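Local coordinates for 2-aminomuconate 6-semialdehyde dehydrogenase (PDB 4U3W), which probably oxidises the aldehyde group of 2-aminomuconate 6-semialdehyde to a carboxylate with a nicotinamide cofactor, as an enzyme of the aldehyde dehydrogenase family, at residues G435-I440 and I459-A464; Q454-I459 and G476-G481; Q83-L88 and T131-V136. All blocks are in the same frame, centred on the assembly; numbering follows the deposited sequence.

In the fold
Contacts 1 and 2 adjoin, centres 10 Å apart. They share Ile459: contact 1 pairs the last two strands of a seven-stranded sheet, and contact 2 joins the loop entering strand 459-462 to the chain that follows it. Gly435 N lies 2.8 Å from Ser480 OG and Leu436 O lies 2.9 Å from Gly458 N, both probable hydrogen bonds. Both contacts touch the second subunit. Contact 3, a helix pair in another part of the chain, has its centre 30 Å from either, with nearest atoms about 14 Å away. Gly476 and the Val136 side chain are about 12 and 13 Å from a magnesium ion; the magnesium ligands Leu42, Glu200, Asp492 and Ser495 all lie outside the six segments.

Contact 1 (G435-I440 and I459-A464); sequences GLAASI and IVWVNA
Trp461 and Ala437 bring side chains together on one face of a parallel strand pair, 437-440 beside 459-462, whose axes run 4.6 Å apart at 17°. Helix 445-452 connects the two strands, making a beta-alpha-beta unit. The indole can be followed outward. Its CB passes over Ala438 O and Ser439 CB; CG stands beside the backbone N (chi1 -72°), which lays the six-membered ring back along the strand. CE3 then comes 3.8 Å from Ala438 O, and CZ3 ends 3.9 Å from Ala437 CB. One ring face carries the CG2 methyl of Ile459 from its own strand, 3.7 Å above the plane and over the ring centre. The NE1 end is held by Val467 O.

On the other face, the CG1 branches of Ile440 and Val460 meet at 4.0 Å, their side chains crossing obliquely. Five backbone hydrogen bonds fix the register. They tighten toward the C-terminal ends: Ile459 N to Leu436 O is 3.3 Å, whereas Asn463 N to Ile440 O is 2.8 Å and nearly straight, at 164° about the hydrogen. Strand 459-462 is outermost only within its own chain, because a strand of the second subunit pairs with it in parallel and carries the sheet across the interface.

Two polar exceptions interrupt a mainly apolar covering: Ser439, and Ala464 O, which is buried against Ser439 CB at 3.5 Å and has no polar partner in the model. Main-chain amides set the alignment, while hydrocarbon and indole surfaces make up most of the two faces of this strand pair.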
loop_
_atom_site.group_PDB
_atom_site.type_symbol
_atom_site.label_atom_id
_atom_site.label_comp_id
_atom_site.label_asym_id
_atom_site.label_seq_id
_atom_site.Cartn_x
_atom_site.Cartn_y
_atom_site.Cartn_z
ATOM N N GLY A 435 -0.365 -9.036 27.246
ATOM C CA GLY A 435 -1.319 -8.906 26.155
ATOM C C GLY A 435 -0.681 -9.459 24.892
ATOM O O GLY A 435 -0.527 -8.715 23.874
ATOM N N LEU A 436 -0.292 -10.739 24.952
ATOM C CA LEU A 436 0.359 -11.380 23.810
ATOM C C LEU A 436 -0.667 -11.945 22.841
ATOM O O LEU A 436 -0.784 -11.435 21.710
ATOM C CB LEU A 436 1.273 -12.505 24.237
ATOM C CG LEU A 436 2.103 -13.199 23.141
ATOM C CD1 LEU A 436 2.857 -12.190 22.175
ATOM C CD2 LEU A 436 3.152 -14.101 23.836
ATOM N N ALA A 437 -1.401 -12.986 23.242
ATOM C CA ALA A 437 -2.337 -13.608 22.281
ATOM C C ALA A 437 -3.611 -14.145 22.957
ATOM O O ALA A 437 -3.674 -14.246 24.169
ATOM C CB ALA A 437 -1.646 -14.738 21.523
ATOM N N ALA A 438 -4.637 -14.477 22.151
ATOM C CA ALA A 438 -5.829 -15.102 22.696
ATOM C C ALA A 438 -6.483 -15.984 21.621
ATOM O O ALA A 438 -6.273 -15.767 20.422
ATOM C CB ALA A 438 -6.796 -14.045 23.166
ATOM N N SER A 439 -7.249 -16.983 22.026
ATOM C CA SER A 439 -8.062 -17.707 21.030
ATOM C C SER A 439 -9.496 -17.831 21.532
ATOM O O SER A 439 -9.731 -17.972 22.721
ATOM C CB SER A 439 -7.458 -19.087 20.709
ATOM O OG SER A 439 -7.464 -19.843 21.887
ATOM N N ILE A 440 -10.443 -17.724 20.590
ATOM C CA ILE A 440 -11.883 -17.690 20.831
ATOM C C ILE A 440 -12.496 -18.793 20.001
ATOM O O ILE A 440 -12.188 -18.865 18.796
ATOM C CB ILE A 440 -12.513 -16.333 20.333
ATOM C CG1 ILE A 440 -11.740 -15.131 20.902
ATOM C CG2 ILE A 440 -14.023 -16.250 20.584
ATOM C CD1 ILE A 440 -11.891 -14.980 22.328
ATOM N N ILE A 459 -2.358 -10.676 18.913
ATOM C CA ILE A 459 -2.952 -11.648 17.997
ATOM C C ILE A 459 -4.236 -12.206 18.584
ATOM O O ILE A 459 -4.268 -12.495 19.780
ATOM C CB ILE A 459 -2.014 -12.835 17.704
ATOM C CG1 ILE A 459 -0.682 -12.338 17.132
ATOM C CG2 ILE A 459 -2.655 -13.739 16.608
ATOM C CD1 ILE A 459 0.462 -12.411 18.180
ATOM N N VAL A 460 -5.281 -12.397 17.773
ATOM C CA VAL A 460 -6.475 -13.138 18.266
ATOM C C VAL A 460 -6.833 -14.195 17.218
ATOM O O VAL A 460 -7.028 -13.803 16.050
ATOM C CB VAL A 460 -7.723 -12.232 18.484
ATOM C CG1 VAL A 460 -8.972 -13.110 18.937
ATOM C CG2 VAL A 460 -7.440 -11.045 19.485
ATOM N N TRP A 461 -6.840 -15.487 17.609
ATOM C CA TRP A 461 -7.311 -16.560 16.722
ATOM C C TRP A 461 -8.797 -16.908 16.999
ATOM O O TRP A 461 -9.209 -16.903 18.142
ATOM C CB TRP A 461 -6.470 -17.837 16.874
ATOM C CG TRP A 461 -5.104 -17.722 16.289
ATOM C CD1 TRP A 461 -4.753 -17.723 14.938
ATOM C CD2 TRP A 461 -3.884 -17.585 17.017
ATOM N NE1 TRP A 461 -3.390 -17.594 14.808
ATOM C CE2 TRP A 461 -2.832 -17.496 16.061
ATOM C CE3 TRP A 461 -3.584 -17.510 18.373
ATOM C CZ2 TRP A 461 -1.493 -17.336 16.436
ATOM C CZ3 TRP A 461 -2.218 -17.371 18.754
ATOM C CH2 TRP A 461 -1.213 -17.280 17.785
ATOM N N VAL A 462 -9.575 -17.179 15.927
ATOM C CA VAL A 462 -10.962 -17.596 16.077
ATOM C C VAL A 462 -11.070 -19.011 15.482
ATOM O O VAL A 462 -10.814 -19.199 14.248
ATOM C CB VAL A 462 -11.956 -16.601 15.365
ATOM C CG1 VAL A 462 -13.422 -17.017 15.659
ATOM C CG2 VAL A 462 -11.714 -15.185 15.895
ATOM N N ASN A 463 -11.381 -19.978 16.351
ATOM C CA ASN A 463 -11.407 -21.376 15.973
ATOM C C ASN A 463 -10.062 -21.892 15.435
ATOM O O ASN A 463 -10.018 -22.705 14.515
ATOM C CB ASN A 463 -12.570 -21.635 14.942
ATOM C CG ASN A 463 -13.944 -21.305 15.535
ATOM O OD1 ASN A 463 -14.127 -21.414 16.752
ATOM N ND2 ASN A 463 -14.899 -20.871 14.688
ATOM N N ALA A 464 -8.958 -21.429 16.032
ATOM C CA ALA A 464 -7.647 -21.826 15.627
ATOM C C ALA A 464 -6.659 -21.440 16.770
ATOM O O ALA A 464 -7.053 -20.822 17.742
ATOM C CB ALA A 464 -7.248 -21.141 14.288
#

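Contact 2 (Q454-I459 and G476-G481); sequences QIETGI and GTKLSG
Lys478 reaches across to Glu456, the central residue of an inverse gamma turn, and so ties together two loops of the aldehyde dehydrogenase fold, one leading into strand 459-462 and the other following it. The turn is supported by a weak bond from Thr457 N to Ile455 O.

The ionic part is a single salt bridge. Lys478 runs fully extended beyond CG, and its NZ stops 2.8 Å from Glu456 OE1, approaching nearly along the carboxylate C-O axis. The two side chains meet at a slant, with the lysine CE 4.0 Å from Glu456 CB where they cross.

The neutral polar part centres on Glu456 O. A water donates to this carbonyl at 2.7 Å and accepts from Lys478 NZ, adding an indirect connection beside the salt bridge. Three partners, Glu456 OE1, Ser432 O and this water, would be expected to hold the ammonium group in place. Thr477 OG1 also lies 3.1 Å from Glu456 O, but Gly435 O competes for the same hydroxyl proton.

Apolar contact falls to the other branch of Thr477. With OG1 between the backbone N and the carbonyl carbon (chi1 76°), CG2 is turned against the Thr457 backbone and lies 3.7 Å from its C atom. The missing side chain of Gly458 lets the main chains approach to 4.4 Å between Gly458 CA and Gly476 CA; that of Gly476 answers instead to crowding by Ser480 CB in its own segment.

Thr457 O is engaged by Thr498 OG1 of the second subunit. The Thr457 hydroxyl reaches two residues ahead in its own segment: OG1 donates to Ile459 O over 2.9 Å, coming from above the carbonyl plane, 63° out of it.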
loop_
_atom_site.group_PDB
_atom_site.type_symbol
_atom_site.label_atom_id
_atom_site.label_comp_id
_atom_site.label_asym_id
_atom_site.label_seq_id
_atom_site.Cartn_x
_atom_site.Cartn_y
_atom_site.Cartn_z
ATOM N N GLN A 454 -12.220 -6.575 20.578
ATOM C CA GLN A 454 -12.099 -5.988 21.908
ATOM C C GLN A 454 -10.916 -6.540 22.689
ATOM O O GLN A 454 -10.561 -5.989 23.731
ATOM C CB GLN A 454 -13.386 -6.245 22.720
ATOM C CG GLN A 454 -14.649 -5.696 22.073
ATOM C CD GLN A 454 -15.879 -6.010 22.902
ATOM O OE1 GLN A 454 -16.060 -5.472 24.016
ATOM N NE2 GLN A 454 -16.727 -6.897 22.381
ATOM N N ILE A 455 -10.311 -7.627 22.214
ATOM C CA ILE A 455 -9.274 -8.292 23.014
ATOM C C ILE A 455 -7.945 -7.509 22.902
ATOM O O ILE A 455 -7.452 -7.208 21.792
ATOM C CB ILE A 455 -9.038 -9.769 22.591
ATOM C CG1 ILE A 455 -10.323 -10.603 22.681
ATOM C CG2 ILE A 455 -7.964 -10.445 23.454
ATOM C CD1 ILE A 455 -10.991 -10.481 23.960
ATOM N N GLU A 456 -7.347 -7.206 24.051
ATOM C CA GLU A 456 -6.152 -6.347 24.071
ATOM C C GLU A 456 -4.889 -7.169 23.942
ATOM O O GLU A 456 -4.095 -7.272 24.885
ATOM C CB GLU A 456 -6.147 -5.524 25.367
ATOM C CG GLU A 456 -7.287 -4.502 25.397
ATOM C CD GLU A 456 -7.543 -3.914 26.794
ATOM O OE1 GLU A 456 -6.933 -4.380 27.795
ATOM O OE2 GLU A 456 -8.374 -2.992 26.878
ATOM N N THR A 457 -4.705 -7.804 22.790
ATOM C CA THR A 457 -3.535 -8.658 22.545
ATOM C C THR A 457 -2.971 -8.334 21.156
ATOM O O THR A 457 -3.612 -7.622 20.367
ATOM C CB THR A 457 -3.859 -10.148 22.575
ATOM O OG1 THR A 457 -4.924 -10.380 21.630
ATOM C CG2 THR A 457 -4.293 -10.610 23.953
ATOM N N GLY A 458 -1.823 -8.903 20.835
ATOM C CA GLY A 458 -1.189 -8.650 19.541
ATOM C C GLY A 458 -1.823 -9.524 18.480
ATOM O O GLY A 458 -1.834 -9.144 17.296
ATOM N N ILE A 459 -2.358 -10.676 18.913
ATOM C CA ILE A 459 -2.952 -11.648 17.997
ATOM C C ILE A 459 -4.236 -12.206 18.584
ATOM O O ILE A 459 -4.268 -12.495 19.780
ATOM C CB ILE A 459 -2.014 -12.835 17.704
ATOM C CG1 ILE A 459 -0.682 -12.338 17.132
ATOM C CG2 ILE A 459 -2.655 -13.739 16.608
ATOM C CD1 ILE A 459 0.462 -12.411 18.180
ATOM N N GLY A 476 3.378 -8.300 20.762
ATOM C CA GLY A 476 2.488 -8.156 21.903
ATOM C C GLY A 476 2.248 -6.707 22.327
ATOM O O GLY A 476 2.982 -5.773 21.920
ATOM N N THR A 477 1.229 -6.540 23.169
ATOM C CA THR A 477 0.860 -5.266 23.787
ATOM C C THR A 477 1.277 -5.262 25.273
ATOM O O THR A 477 1.624 -6.309 25.809
ATOM C CB THR A 477 -0.668 -5.018 23.689
ATOM O OG1 THR A 477 -1.375 -5.833 24.648
ATOM C CG2 THR A 477 -1.181 -5.338 22.253
ATOM N N LYS A 478 1.236 -4.088 25.900
ATOM C CA LYS A 478 1.488 -3.985 27.341
ATOM C C LYS A 478 2.877 -4.603 27.650
ATOM O O LYS A 478 3.837 -4.341 26.918
ATOM C CB LYS A 478 0.355 -4.681 28.140
ATOM C CG LYS A 478 -1.068 -4.132 27.912
ATOM C CD LYS A 478 -2.134 -5.017 28.623
ATOM C CE LYS A 478 -3.562 -4.613 28.259
ATOM N NZ LYS A 478 -4.622 -5.357 29.030
ATOM N N LEU A 479 2.977 -5.443 28.693
ATOM C CA LEU A 479 4.254 -6.107 29.026
ATOM C C LEU A 479 4.765 -7.162 28.021
ATOM O O LEU A 479 5.893 -7.648 28.176
ATOM C CB LEU A 479 4.185 -6.784 30.396
ATOM C CG LEU A 479 4.288 -5.845 31.588
ATOM C CD1 LEU A 479 4.251 -6.699 32.851
ATOM C CD2 LEU A 479 5.580 -5.002 31.535
ATOM N N SER A 480 3.944 -7.533 27.028
ATOM C CA SER A 480 4.256 -8.674 26.155
ATOM C C SER A 480 5.143 -8.336 24.943
ATOM O O SER A 480 5.460 -9.213 24.128
ATOM C CB SER A 480 2.942 -9.336 25.639
ATOM O OG SER A 480 2.212 -9.866 26.740
ATOM N N GLY A 481 5.506 -7.068 24.803
ATOM C CA GLY A 481 6.356 -6.704 23.680
ATOM C C GLY A 481 6.488 -5.235 23.324
ATOM O O GLY A 481 5.851 -4.356 23.911
HETATM O O HOH W 1 -4.401 -7.880 27.514
#

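Contact 3 (Q83-L88 and T131-V136); sequences QRAAWL and TFADLV
Ala133 points its methyl at helix 81-96, while the Ala85 methyl stands to one side and lies against Ala133 O, 3.4 Å from CB. Helices 81-96 and 114-138 run antiparallel here, their local axes 8.4 Å apart at 168°. Small methyls make the approach possible: the CA atoms of Ala85 and Ala133 are only 4.1 Å from each other. Ala133 CB in turn rests 3.7 Å from Ala85 O.

Leu88 extends this patch by one turn. Its CB also packs on Ala133 CB, at 3.9 Å, while the CD2 branch reaches on past Ala133 to Phe132 CB, 4.3 Å away. Phe132 offers this helix mainly its CB; the ring is directed away, to Ala184 and Pro185 of helix 175-188. That third helix also receives Leu88, on Leu187 and Ala188, so the leucine lies at the meeting of three helices.

Asp134 ties its own helix, helix 81-96 and the fourth subunit together: OD1 serves His89 NE2 and Arg137 of the same chain, OD2 Arg137 of the fourth subunit. Between 83-88 and 131-136 themselves, the joining is by van der Waals contact of buried methyl and methylene groups with each other and with backbone.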
loop_
_atom_site.group_PDB
_atom_site.type_symbol
_atom_site.label_atom_id
_atom_site.label_comp_id
_atom_site.label_asym_id
_atom_site.label_seq_id
_atom_site.Cartn_x
_atom_site.Cartn_y
_atom_site.Cartn_z
ATOM N N GLN A 83 20.420 -10.302 -4.850
ATOM C CA GLN A 83 21.599 -10.985 -4.302
ATOM C C GLN A 83 21.306 -11.538 -2.917
ATOM O O GLN A 83 21.718 -12.669 -2.586
ATOM C CB GLN A 83 22.803 -10.039 -4.245
ATOM C CG GLN A 83 23.367 -9.751 -5.669
ATOM C CD GLN A 83 24.352 -8.606 -5.703
ATOM O OE1 GLN A 83 24.410 -7.782 -4.797
ATOM N NE2 GLN A 83 25.177 -8.580 -6.744
ATOM N N ARG A 84 20.621 -10.743 -2.100
ATOM C CA ARG A 84 20.304 -11.229 -0.750
ATOM C C ARG A 84 19.329 -12.402 -0.788
ATOM O O ARG A 84 19.505 -13.412 -0.079
ATOM C CB ARG A 84 19.732 -10.106 0.095
ATOM C CG ARG A 84 20.790 -9.018 0.503
ATOM C CD ARG A 84 19.989 -7.773 0.828
ATOM N NE ARG A 84 20.796 -6.596 0.916
ATOM C CZ ARG A 84 20.318 -5.365 1.013
ATOM N NH1 ARG A 84 19.003 -5.171 1.009
ATOM N NH2 ARG A 84 21.178 -4.327 1.120
ATOM N N ALA A 85 18.302 -12.274 -1.632
ATOM C CA ALA A 85 17.297 -13.331 -1.730
ATOM C C ALA A 85 17.990 -14.592 -2.184
ATOM O O ALA A 85 17.685 -15.680 -1.715
ATOM C CB ALA A 85 16.114 -12.929 -2.705
ATOM N N ALA A 86 18.958 -14.464 -3.081
ATOM C CA ALA A 86 19.653 -15.659 -3.503
ATOM C C ALA A 86 20.477 -16.298 -2.374
ATOM O O ALA A 86 20.549 -17.513 -2.307
ATOM C CB ALA A 86 20.541 -15.360 -4.711
ATOM N N TRP A 87 21.132 -15.492 -1.539
ATOM C CA TRP A 87 21.863 -16.032 -0.395
ATOM C C TRP A 87 20.890 -16.774 0.529
ATOM O O TRP A 87 21.165 -17.871 0.999
ATOM C CB TRP A 87 22.588 -14.912 0.372
ATOM C CG TRP A 87 23.958 -14.544 -0.195
ATOM C CD1 TRP A 87 24.334 -13.328 -0.732
ATOM C CD2 TRP A 87 25.126 -15.395 -0.275
ATOM N NE1 TRP A 87 25.657 -13.382 -1.145
ATOM C CE2 TRP A 87 26.164 -14.628 -0.862
ATOM C CE3 TRP A 87 25.388 -16.732 0.086
ATOM C CZ2 TRP A 87 27.443 -15.156 -1.096
ATOM C CZ3 TRP A 87 26.670 -17.252 -0.119
ATOM C CH2 TRP A 87 27.686 -16.459 -0.718
ATOM N N LEU A 88 19.747 -16.161 0.796
ATOM C CA LEU A 88 18.795 -16.770 1.733
ATOM C C LEU A 88 18.233 -18.123 1.224
ATOM O O LEU A 88 18.102 -19.108 2.009
ATOM C CB LEU A 88 17.676 -15.761 2.032
ATOM C CG LEU A 88 17.942 -14.938 3.319
ATOM C CD1 LEU A 88 19.126 -14.005 3.214
ATOM C CD2 LEU A 88 16.699 -14.168 3.777
ATOM N N THR A 131 10.674 -17.351 2.864
ATOM C CA THR A 131 9.686 -16.302 2.943
ATOM C C THR A 131 10.266 -14.915 2.852
ATOM O O THR A 131 9.798 -14.068 2.089
ATOM C CB THR A 131 8.885 -16.420 4.246
ATOM O OG1 THR A 131 8.021 -17.532 4.113
ATOM C CG2 THR A 131 8.027 -15.166 4.477
ATOM N N PHE A 132 11.277 -14.636 3.660
ATOM C CA PHE A 132 11.852 -13.320 3.601
ATOM C C PHE A 132 12.675 -13.113 2.353
ATOM O O PHE A 132 12.828 -11.980 1.922
ATOM C CB PHE A 132 12.693 -13.022 4.871
ATOM C CG PHE A 132 11.826 -12.774 6.084
ATOM C CD1 PHE A 132 11.083 -11.609 6.180
ATOM C CD2 PHE A 132 11.654 -13.755 7.042
ATOM C CE1 PHE A 132 10.220 -11.402 7.273
ATOM C CE2 PHE A 132 10.803 -13.557 8.126
ATOM C CZ PHE A 132 10.100 -12.371 8.240
ATOM N N ALA A 133 13.203 -14.168 1.760
ATOM C CA ALA A 133 13.834 -14.004 0.441
ATOM C C ALA A 133 12.797 -13.491 -0.557
ATOM O O ALA A 133 13.044 -12.537 -1.266
ATOM C CB ALA A 133 14.458 -15.297 -0.034
ATOM N N ASP A 134 11.620 -14.093 -0.615
ATOM C CA ASP A 134 10.604 -13.596 -1.549
ATOM C C ASP A 134 10.065 -12.188 -1.204
ATOM O O ASP A 134 9.836 -11.366 -2.093
ATOM C CB ASP A 134 9.482 -14.616 -1.635
ATOM C CG ASP A 134 9.995 -15.970 -2.142
ATOM O OD1 ASP A 134 11.093 -16.017 -2.767
ATOM O OD2 ASP A 134 9.346 -16.985 -1.861
ATOM N N LEU A 135 9.867 -11.882 0.073
ATOM C CA LEU A 135 9.418 -10.530 0.411
ATOM C C LEU A 135 10.406 -9.428 -0.034
ATOM O O LEU A 135 9.995 -8.391 -0.576
ATOM C CB LEU A 135 9.155 -10.409 1.926
ATOM C CG LEU A 135 7.865 -11.156 2.372
ATOM C CD1 LEU A 135 7.730 -11.252 3.897
ATOM C CD2 LEU A 135 6.575 -10.543 1.772
ATOM N N VAL A 136 11.694 -9.615 0.164
ATOM C CA VAL A 136 12.637 -8.535 -0.114
ATOM C C VAL A 136 12.740 -8.364 -1.632
ATOM O O VAL A 136 12.944 -7.264 -2.110
ATOM C CB VAL A 136 14.045 -8.789 0.531
ATOM C CG1 VAL A 136 15.000 -9.468 -0.428
ATOM C CG2 VAL A 136 14.642 -7.485 1.009
#